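Local coordinates for protein serine repeat antigen 5 (Plasmodium falciparum, PDB 6X42) that is a papain-like pseudoprotease of the malaria parasite, probably acting in parasite egress from red blood cells with little or no enzymatic activity, at residues Lys59-Thr64 with Lys186-Ala191; Gly159-Glu164 with Ile276-Leu281. One frame throughout, in Å; residues are numbered along the deposited sequence.

Contact 1 of 2, residues Lys59-Thr64 with Lys186-Ala191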
ATOM      1  N   LYS A  59       3.981  -5.065  -0.458  1.00 13.17           N
ATOM      2  CA  LYS A  59       3.545  -6.452  -0.570  1.00 13.44           C
ATOM      3  C   LYS A  59       2.024  -6.554  -0.543  1.00 13.89           C
ATOM      4  O   LYS A  59       1.441  -7.411  -1.223  1.00 14.57           O
ATOM      5  CB  LYS A  59       4.203  -7.340   0.494  1.00 14.11           C
ATOM      6  CG  LYS A  59       3.476  -7.401   1.823  1.00 14.59           C
ATOM      7  CD  LYS A  59       4.271  -8.173   2.893  1.00 14.69           C
ATOM      8  CE  LYS A  59       3.467  -8.395   4.143  1.00 15.40           C
ATOM      9  NZ  LYS A  59       2.549  -9.556   4.008  1.00 15.34           N
ATOM     10  N   TYR A  60       1.361  -5.693   0.240  1.00 13.27           N
ATOM     11  CA  TYR A  60      -0.097  -5.714   0.266  1.00 13.36           C
ATOM     12  C   TYR A  60      -0.674  -5.358  -1.101  1.00 13.38           C
ATOM     13  O   TYR A  60      -1.665  -5.938  -1.534  1.00 13.76           O
ATOM     14  CB  TYR A  60      -0.633  -4.778   1.335  1.00 13.69           C
ATOM     15  CG  TYR A  60      -2.138  -4.694   1.376  1.00 13.39           C
ATOM     16  CD1 TYR A  60      -2.909  -5.664   2.028  1.00 14.46           C
ATOM     17  CD2 TYR A  60      -2.805  -3.669   0.720  1.00 14.31           C
ATOM     18  CE1 TYR A  60      -4.292  -5.568   2.081  1.00 16.13           C
ATOM     19  CE2 TYR A  60      -4.176  -3.564   0.763  1.00 14.67           C
ATOM     20  CZ  TYR A  60      -4.924  -4.511   1.436  1.00 15.32           C
ATOM     21  OH  TYR A  60      -6.295  -4.348   1.471  1.00 18.10           O
ATOM     22  N   HIS A  61      -0.051  -4.408  -1.798  1.00 13.00           N
ATOM     23  CA  HIS A  61      -0.476  -4.067  -3.153  1.00 13.05           C
ATOM     24  C   HIS A  61      -0.389  -5.283  -4.078  1.00 13.73           C
ATOM     25  O   HIS A  61      -1.312  -5.529  -4.857  1.00 14.80           O
ATOM     26  CB  HIS A  61       0.349  -2.867  -3.628  1.00 13.62           C
ATOM     27  CG  HIS A  61      -0.030  -2.322  -4.975  1.00 13.51           C
ATOM     28  ND1 HIS A  61      -1.303  -1.917  -5.307  1.00 13.94           N
ATOM     29  CD2 HIS A  61       0.734  -2.056  -6.060  1.00 14.11           C
ATOM     30  CE1 HIS A  61      -1.304  -1.463  -6.554  1.00 14.30           C
ATOM     31  NE2 HIS A  61      -0.075  -1.509  -7.023  1.00 14.45           N
ATOM     32  N   LEU A  62       0.683  -6.076  -3.980  1.00 14.20           N
ATOM     33  CA  LEU A  62       0.745  -7.323  -4.739  1.00 15.34           C
ATOM     34  C   LEU A  62      -0.294  -8.333  -4.259  1.00 15.27           C
ATOM     35  O   LEU A  62      -0.865  -9.069  -5.077  1.00 16.75           O
ATOM     36  CB  LEU A  62       2.143  -7.933  -4.676  1.00 16.15           C
ATOM     37  CG  LEU A  62       3.257  -7.269  -5.455  1.00 19.97           C
ATOM     38  CD1 LEU A  62       4.524  -8.118  -5.349  1.00 21.41           C
ATOM     39  CD2 LEU A  62       2.853  -7.101  -6.925  1.00 21.29           C
ATOM     40  N   GLU A  63      -0.540  -8.404  -2.944  1.00 15.01           N
ATOM     41  CA  GLU A  63      -1.572  -9.312  -2.422  1.00 15.22           C
ATOM     42  C   GLU A  63      -2.963  -8.954  -2.969  1.00 16.23           C
ATOM     43  O   GLU A  63      -3.744  -9.848  -3.320  1.00 16.99           O
ATOM     44  CB  GLU A  63      -1.572  -9.327  -0.887  1.00 15.78           C
ATOM     45  CG  GLU A  63      -0.297  -9.964  -0.313  1.00 15.68           C
ATOM     46  CD  GLU A  63       0.020  -9.565   1.129  1.00 16.05           C
ATOM     47  OE1 GLU A  63      -0.752  -8.768   1.725  1.00 16.27           O
ATOM     48  OE2 GLU A  63       1.048 -10.058   1.669  1.00 16.46           O
ATOM     49  N   THR A  64      -3.295  -7.658  -3.074  1.00 15.12           N
ATOM     50  CA  THR A  64      -4.616  -7.320  -3.618  1.00 15.20           C
ATOM     51  C   THR A  64      -4.670  -7.584  -5.114  1.00 16.22           C
ATOM     52  O   THR A  64      -5.707  -8.007  -5.626  1.00 17.90           O
ATOM     53  CB  THR A  64      -5.087  -5.896  -3.266  1.00 14.99           C
ATOM     54  OG1 THR A  64      -4.314  -4.887  -3.938  1.00 14.94           O
ATOM     55  CG2 THR A  64      -5.034  -5.634  -1.762  1.00 15.33           C
ATOM     56  N   LYS A 186      -6.958  -2.764  -9.180  1.00 17.33           N
ATOM     57  CA  LYS A 186      -5.887  -3.519  -8.543  1.00 17.59           C
ATOM     58  C   LYS A 186      -6.153  -3.864  -7.086  1.00 16.67           C
ATOM     59  O   LYS A 186      -5.387  -4.644  -6.501  1.00 17.49           O
ATOM     60  CB  LYS A 186      -4.573  -2.739  -8.638  1.00 17.05           C
ATOM     61  CG  LYS A 186      -3.993  -2.661 -10.056  1.00 18.94           C
ATOM     62  CD  LYS A 186      -2.836  -1.659 -10.162  1.00 19.98           C
ATOM     63  CE  LYS A 186      -2.160  -1.753 -11.491  1.00 21.73           C
ATOM     64  NZ  LYS A 186      -2.910  -1.018 -12.522  1.00 23.61           N
ATOM     65  N   GLY A 187      -7.201  -3.297  -6.479  1.00 15.63           N
ATOM     66  CA  GLY A 187      -7.553  -3.556  -5.101  1.00 16.42           C
ATOM     67  C   GLY A 187      -6.962  -2.581  -4.112  1.00 14.42           C
ATOM     68  O   GLY A 187      -7.401  -2.556  -2.947  1.00 15.76           O
ATOM     69  N   SER A 188      -5.998  -1.773  -4.531  1.00 14.03           N
ATOM     70  CA  SER A 188      -5.303  -0.864  -3.631  1.00 13.35           C
ATOM     71  C   SER A 188      -4.349  -0.015  -4.465  1.00 13.24           C
ATOM     72  O   SER A 188      -4.036  -0.350  -5.615  1.00 13.56           O
ATOM     73  CB  SER A 188      -4.473  -1.618  -2.591  1.00 13.30           C
ATOM     74  OG  SER A 188      -3.438  -2.391  -3.213  1.00 14.10           O
ATOM     75  N   VAL A 189      -3.838   1.045  -3.838  1.00 12.63           N
ATOM     76  CA  VAL A 189      -2.579   1.654  -4.239  1.00 12.69           C
ATOM     77  C   VAL A 189      -1.688   1.735  -3.006  1.00 11.38           C
ATOM     78  O   VAL A 189      -2.153   1.641  -1.867  1.00 12.59           O
ATOM     79  CB  VAL A 189      -2.740   3.052  -4.876  1.00 13.36           C
ATOM     80  CG1 VAL A 189      -3.623   2.992  -6.102  1.00 14.98           C
ATOM     81  CG2 VAL A 189      -3.258   4.072  -3.851  1.00 13.97           C
ATOM     82  N   ILE A 190      -0.388   1.909  -3.240  1.00 12.01           N
ATOM     83  CA  ILE A 190       0.548   2.304  -2.200  1.00 11.53           C
ATOM     84  C   ILE A 190       0.439   3.813  -2.054  1.00 11.92           C
ATOM     85  O   ILE A 190       0.368   4.523  -3.065  1.00 12.37           O
ATOM     86  CB  ILE A 190       1.975   1.889  -2.598  1.00 11.59           C
ATOM     87  CG1 ILE A 190       2.076   0.390  -2.885  1.00 13.26           C
ATOM     88  CG2 ILE A 190       2.958   2.338  -1.512  1.00 13.29           C
ATOM     89  CD1 ILE A 190       3.326   0.031  -3.698  1.00 14.18           C
ATOM     90  N   ALA A 191       0.405   4.312  -0.823  1.00 11.34           N
ATOM     91  CA  ALA A 191       0.384   5.754  -0.596  1.00 11.29           C
ATOM     92  C   ALA A 191       1.444   6.126   0.419  1.00 11.59           C
ATOM     93  O   ALA A 191       1.695   5.367   1.366  1.00 12.81           O
ATOM     94  CB  ALA A 191      -0.989   6.247  -0.106  1.00 12.61           C
TER

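Contact 2 of 2, residues Gly159-Glu164 with Ile276-Leu281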
ATOM      1  N   GLY A 159       8.358  -0.204 -14.237  1.00 20.14           N
ATOM      2  CA  GLY A 159       7.748  -1.234 -13.430  1.00 19.07           C
ATOM      3  C   GLY A 159       6.765  -0.691 -12.414  1.00 17.44           C
ATOM      4  O   GLY A 159       5.938  -1.447 -11.887  1.00 17.85           O
ATOM      5  N   TYR A 160       6.857   0.599 -12.125  1.00 17.13           N
ATOM      6  CA  TYR A 160       5.947   1.294 -11.229  1.00 16.68           C
ATOM      7  C   TYR A 160       5.597   2.614 -11.885  1.00 16.56           C
ATOM      8  O   TYR A 160       6.330   3.116 -12.743  1.00 18.31           O
ATOM      9  CB  TYR A 160       6.595   1.551  -9.847  1.00 16.30           C
ATOM     10  CG  TYR A 160       7.725   2.569  -9.860  1.00 15.92           C
ATOM     11  CD1 TYR A 160       7.471   3.908  -9.615  1.00 16.92           C
ATOM     12  CD2 TYR A 160       9.043   2.186 -10.113  1.00 15.95           C
ATOM     13  CE1 TYR A 160       8.492   4.848  -9.639  1.00 17.88           C
ATOM     14  CE2 TYR A 160      10.073   3.132 -10.141  1.00 16.90           C
ATOM     15  CZ  TYR A 160       9.786   4.457  -9.883  1.00 18.21           C
ATOM     16  OH  TYR A 160      10.780   5.413  -9.898  1.00 19.64           O
ATOM     17  N   THR A 161       4.487   3.192 -11.425  1.00 15.28           N
ATOM     18  CA  THR A 161       4.096   4.544 -11.785  1.00 15.42           C
ATOM     19  C   THR A 161       3.757   5.275 -10.495  1.00 15.13           C
ATOM     20  O   THR A 161       3.052   4.723  -9.649  1.00 15.88           O
ATOM     21  CB  THR A 161       2.885   4.514 -12.717  1.00 18.10           C
ATOM     22  OG1 THR A 161       3.193   3.706 -13.868  1.00 21.09           O
ATOM     23  CG2 THR A 161       2.532   5.916 -13.163  1.00 20.91           C
ATOM     24  N   ALA A 162       4.285   6.482 -10.333  1.00 15.27           N
ATOM     25  CA  ALA A 162       4.087   7.276  -9.130  1.00 14.87           C
ATOM     26  C   ALA A 162       3.464   8.619  -9.476  1.00 15.93           C
ATOM     27  O   ALA A 162       3.799   9.215 -10.499  1.00 18.37           O
ATOM     28  CB  ALA A 162       5.405   7.519  -8.386  1.00 15.87           C
ATOM     29  N   TYR A 163       2.557   9.094  -8.625  1.00 14.73           N
ATOM     30  CA  TYR A 163       1.896  10.385  -8.765  1.00 15.67           C
ATOM     31  C   TYR A 163       2.014  11.136  -7.444  1.00 15.15           C
ATOM     32  O   TYR A 163       1.830  10.546  -6.375  1.00 16.32           O
ATOM     33  CB  TYR A 163       0.410  10.197  -9.087  1.00 16.81           C
ATOM     34  CG  TYR A 163       0.113   9.371 -10.314  1.00 19.32           C
ATOM     35  CD1 TYR A 163      -0.077   8.007 -10.221  1.00 21.48           C
ATOM     36  CD2 TYR A 163       0.011   9.960 -11.562  1.00 23.36           C
ATOM     37  CE1 TYR A 163      -0.351   7.233 -11.322  1.00 24.94           C
ATOM     38  CE2 TYR A 163      -0.264   9.191 -12.689  1.00 25.45           C
ATOM     39  CZ  TYR A 163      -0.447   7.818 -12.550  1.00 26.22           C
ATOM     40  OH  TYR A 163      -0.739   7.026 -13.649  1.00 31.21           O
ATOM     41  N   GLU A 164       2.292  12.435  -7.512  1.00 14.03           N
ATOM     42  CA  GLU A 164       2.470  13.273  -6.325  1.00 15.27           C
ATOM     43  C   GLU A 164       1.341  14.285  -6.224  1.00 15.32           C
ATOM     44  O   GLU A 164       1.037  14.969  -7.204  1.00 16.44           O
ATOM     45  CB  GLU A 164       3.794  14.024  -6.359  1.00 16.75           C
ATOM     46  CG  GLU A 164       4.989  13.105  -6.313  1.00 18.07           C
ATOM     47  CD  GLU A 164       5.339  12.518  -7.653  1.00 17.89           C
ATOM     48  OE1 GLU A 164       5.372  13.301  -8.627  1.00 19.41           O
ATOM     49  OE2 GLU A 164       5.612  11.290  -7.732  1.00 17.10           O
ATOM     50  N   ILE A 276       1.738   2.696  -7.982  1.00 13.75           N
ATOM     51  CA  ILE A 276       1.130   1.471  -8.486  1.00 15.26           C
ATOM     52  C   ILE A 276       2.203   0.627  -9.162  1.00 14.29           C
ATOM     53  O   ILE A 276       3.172   1.150  -9.723  1.00 16.05           O
ATOM     54  CB  ILE A 276      -0.060   1.698  -9.436  1.00 21.80           C
ATOM     55  CG1 ILE A 276       0.362   2.405 -10.699  1.00 25.43           C
ATOM     56  CG2 ILE A 276      -1.137   2.507  -8.738  1.00 23.51           C
ATOM     57  CD1 ILE A 276      -0.718   2.419 -11.763  1.00 27.56           C
ATOM     58  N   PHE A 277       2.056  -0.692  -9.038  1.00 14.59           N
ATOM     59  CA  PHE A 277       2.943  -1.641  -9.690  1.00 14.50           C
ATOM     60  C   PHE A 277       2.318  -2.114 -10.992  1.00 16.01           C
ATOM     61  O   PHE A 277       1.118  -2.420 -11.041  1.00 17.42           O
ATOM     62  CB  PHE A 277       3.210  -2.825  -8.783  1.00 15.29           C
ATOM     63  CG  PHE A 277       4.080  -2.522  -7.575  1.00 14.13           C
ATOM     64  CD1 PHE A 277       4.903  -1.404  -7.507  1.00 15.36           C
ATOM     65  CD2 PHE A 277       4.095  -3.407  -6.501  1.00 15.23           C
ATOM     66  CE1 PHE A 277       5.700  -1.184  -6.390  1.00 15.58           C
ATOM     67  CE2 PHE A 277       4.906  -3.183  -5.387  1.00 14.93           C
ATOM     68  CZ  PHE A 277       5.708  -2.086  -5.344  1.00 15.74           C
ATOM     69  N   ASN A 278       3.138  -2.195 -12.032  1.00 17.18           N
ATOM     70  CA  ASN A 278       2.701  -2.634 -13.356  1.00 18.26           C
ATOM     71  C   ASN A 278       3.213  -4.054 -13.566  1.00 19.44           C
ATOM     72  O   ASN A 278       4.393  -4.261 -13.851  1.00 21.60           O
ATOM     73  CB  ASN A 278       3.241  -1.665 -14.389  1.00 19.30           C
ATOM     74  CG  ASN A 278       2.813  -0.237 -14.121  1.00 20.17           C
ATOM     75  OD1 ASN A 278       1.646   0.026 -13.843  1.00 21.39           O
ATOM     76  ND2 ASN A 278       3.756   0.687 -14.178  1.00 20.95           N
ATOM     77  N   VAL A 279       2.327  -5.034 -13.389  1.00 21.67           N
ATOM     78  CA  VAL A 279       2.718  -6.437 -13.447  1.00 25.59           C
ATOM     79  C   VAL A 279       1.798  -7.223 -14.370  1.00 28.05           C
ATOM     80  O   VAL A 279       0.633  -6.878 -14.574  1.00 29.42           O
ATOM     81  CB  VAL A 279       2.737  -7.075 -12.046  1.00 29.27           C
ATOM     82  CG1 VAL A 279       3.660  -6.290 -11.116  1.00 28.89           C
ATOM     83  CG2 VAL A 279       1.329  -7.137 -11.495  1.00 31.73           C
ATOM     84  N   ASP A 280       2.348  -8.283 -14.950  1.00 29.86           N
ATOM     85  CA  ASP A 280       1.569  -9.274 -15.680  1.00 32.88           C
ATOM     86  C   ASP A 280       1.443 -10.493 -14.784  1.00 35.73           C
ATOM     87  O   ASP A 280       2.444 -10.987 -14.249  1.00 36.29           O
ATOM     88  CB  ASP A 280       2.236  -9.659 -17.004  1.00 34.69           C
ATOM     89  CG  ASP A 280       1.502 -10.793 -17.733  1.00 36.30           C
ATOM     90  N   LEU A 281       0.224 -10.934 -14.577  1.00 37.07           N
ATOM     91  CA  LEU A 281      -0.033 -12.095 -13.749  1.00 40.27           C
ATOM     92  C   LEU A 281      -1.249 -12.792 -14.339  1.00 42.96           C
ATOM     93  O   LEU A 281      -2.324 -12.186 -14.409  1.00 43.57           O
ATOM     94  CB  LEU A 281      -0.306 -11.658 -12.310  1.00 41.53           C
ATOM     95  CG  LEU A 281      -0.613 -12.797 -11.336  1.00 42.53           C
ATOM     96  CD1 LEU A 281       0.610 -13.691 -11.139  1.00 43.59           C
ATOM     97  CD2 LEU A 281      -1.102 -12.246  -9.999  1.00 41.16           C
TER
HETATM   98  O   HOH W   1       6.142  -0.191 -15.964  1.00 26.91           O

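Contact 1 of 2, residues Lys59-Thr64 with Lys186-Ala191
H61, T64 and S188 join the long central helix of the papain fold, 53-68, to the turn that leads from helix 172-186 into strand 189-193. In papain-like proteins this helix lies at the junction of the helical and the barrel-like lobes, and here the contact is buried near the middle of the chain. The polar part is a chain of contacts running K186 O, T64 OG1, S188 OG, H61 ND1. T64 OG1 gives its proton to K186 O at 2.8 Å, meeting the carbonyl 24° off its plane. That carbonyl belongs to the last turn of helix 172-186, so T64 reaches across to the end of a second helix. The other neighbour of T64 OG1 is S188 OG, 2.7 Å away, and S188 OG in turn lies at the edge of the H61 ring, in its plane, 3.0 Å from ND1. The ring reaches this hydroxyl because H61 CG stands anti to its backbone N (chi1 -176°), carrying it out from the helix. On the other side of the imidazole, H61 NE2 accepts a hydrogen bond from F277 N, so both ring nitrogens have partners and the ring's rotation is fixed.

The apolar part flanks this row. I190 CG1 sits 3.8 Å from H61 CB, the two side chains meeting at about a right angle. K186 passes H61 obliquely, CD 3.9 Å from CE1, while its ammonium goes on to a salt bridge with E182. Y60 CE2 lies 3.9 Å from S188 CB, an oblique approach to the ring.

The backbone comes close at G187, whose phi is positive as the chain leaves the helix. Its bare CA lies 5.0 Å from T64 CA, and T64 CB packs 3.9 Å from G187 CA.

Contact 2 of 2, residues Gly159-Glu164 with Ile276-Leu281
Y160 and F277 face each other where strand 160-164 runs antiparallel to strand 273-280, an edge of the sheet in this papain-like fold. The tight part is the backbone ladder. Y160 and F277 form a non-hydrogen-bonded pair with CA atoms 4.5 Å apart, and T161 and I276 the hydrogen-bonded pair next to it, its two bonds running T161 N to I276 O at 3.0 Å and I276 N to T161 O at 2.9 Å. One step the other way, N278 N reaches G159 O at 2.9 Å; the N-H points almost straight at the oxygen, but comes from above the carbonyl plane, 38° out of it. One side-chain contact is made on each face. Y160 CB meets the F277 ring at its edge, 4.1 Å from CD1, and the tyrosine ring then leads away to M100 and L103 of helix 99-109, which F277 also touches. On the face of T161 and I276, CG1 of the isoleucine lies against T161 CB, and beyond it I276 packs on E182 and K186 of helix 172-186.

The looser, wetter side is that of the T161 and N278 side chains, both partly exposed. N278 CG stands anti to its own carbonyl carbon (chi1 -57°), which brings the amide back over the neighbouring strand, crossing the T161 side chain at about a right angle. One hydrogen of ND2 goes almost straight to T161 OG1, 3.1 Å away and in the amide plane, and the other goes to a water. That water also accepts the backbone N-H of G159, at 2.8 Å from N, tying G159, just before the strand, to N278 ND2.

From the N terminus the chain first lays down helix 53-68, runs through helix 99-109 to strand 160-164, continues along helix 172-186 into strand 189-193, and returns late in strand 273-280. Contact 1 closes a loop of 121 residues when 186-191 comes back to 59-64. Contact 2 closes one of 111 residues when 276-281 reaches 159-164. Their segments alternate, so the two loops cross rather than nest. Strands 189-193 and 273-280 are neighbours in one sheet, with contact centres 10 Å apart. There K186 CE packs 3.4 Å from F277 O and I190 CD1 3.6 Å from F277 CZ, joining the end of helix 172-186 and strand 189-193 to strand 273-280; H61 ties helix 53-68 to F277.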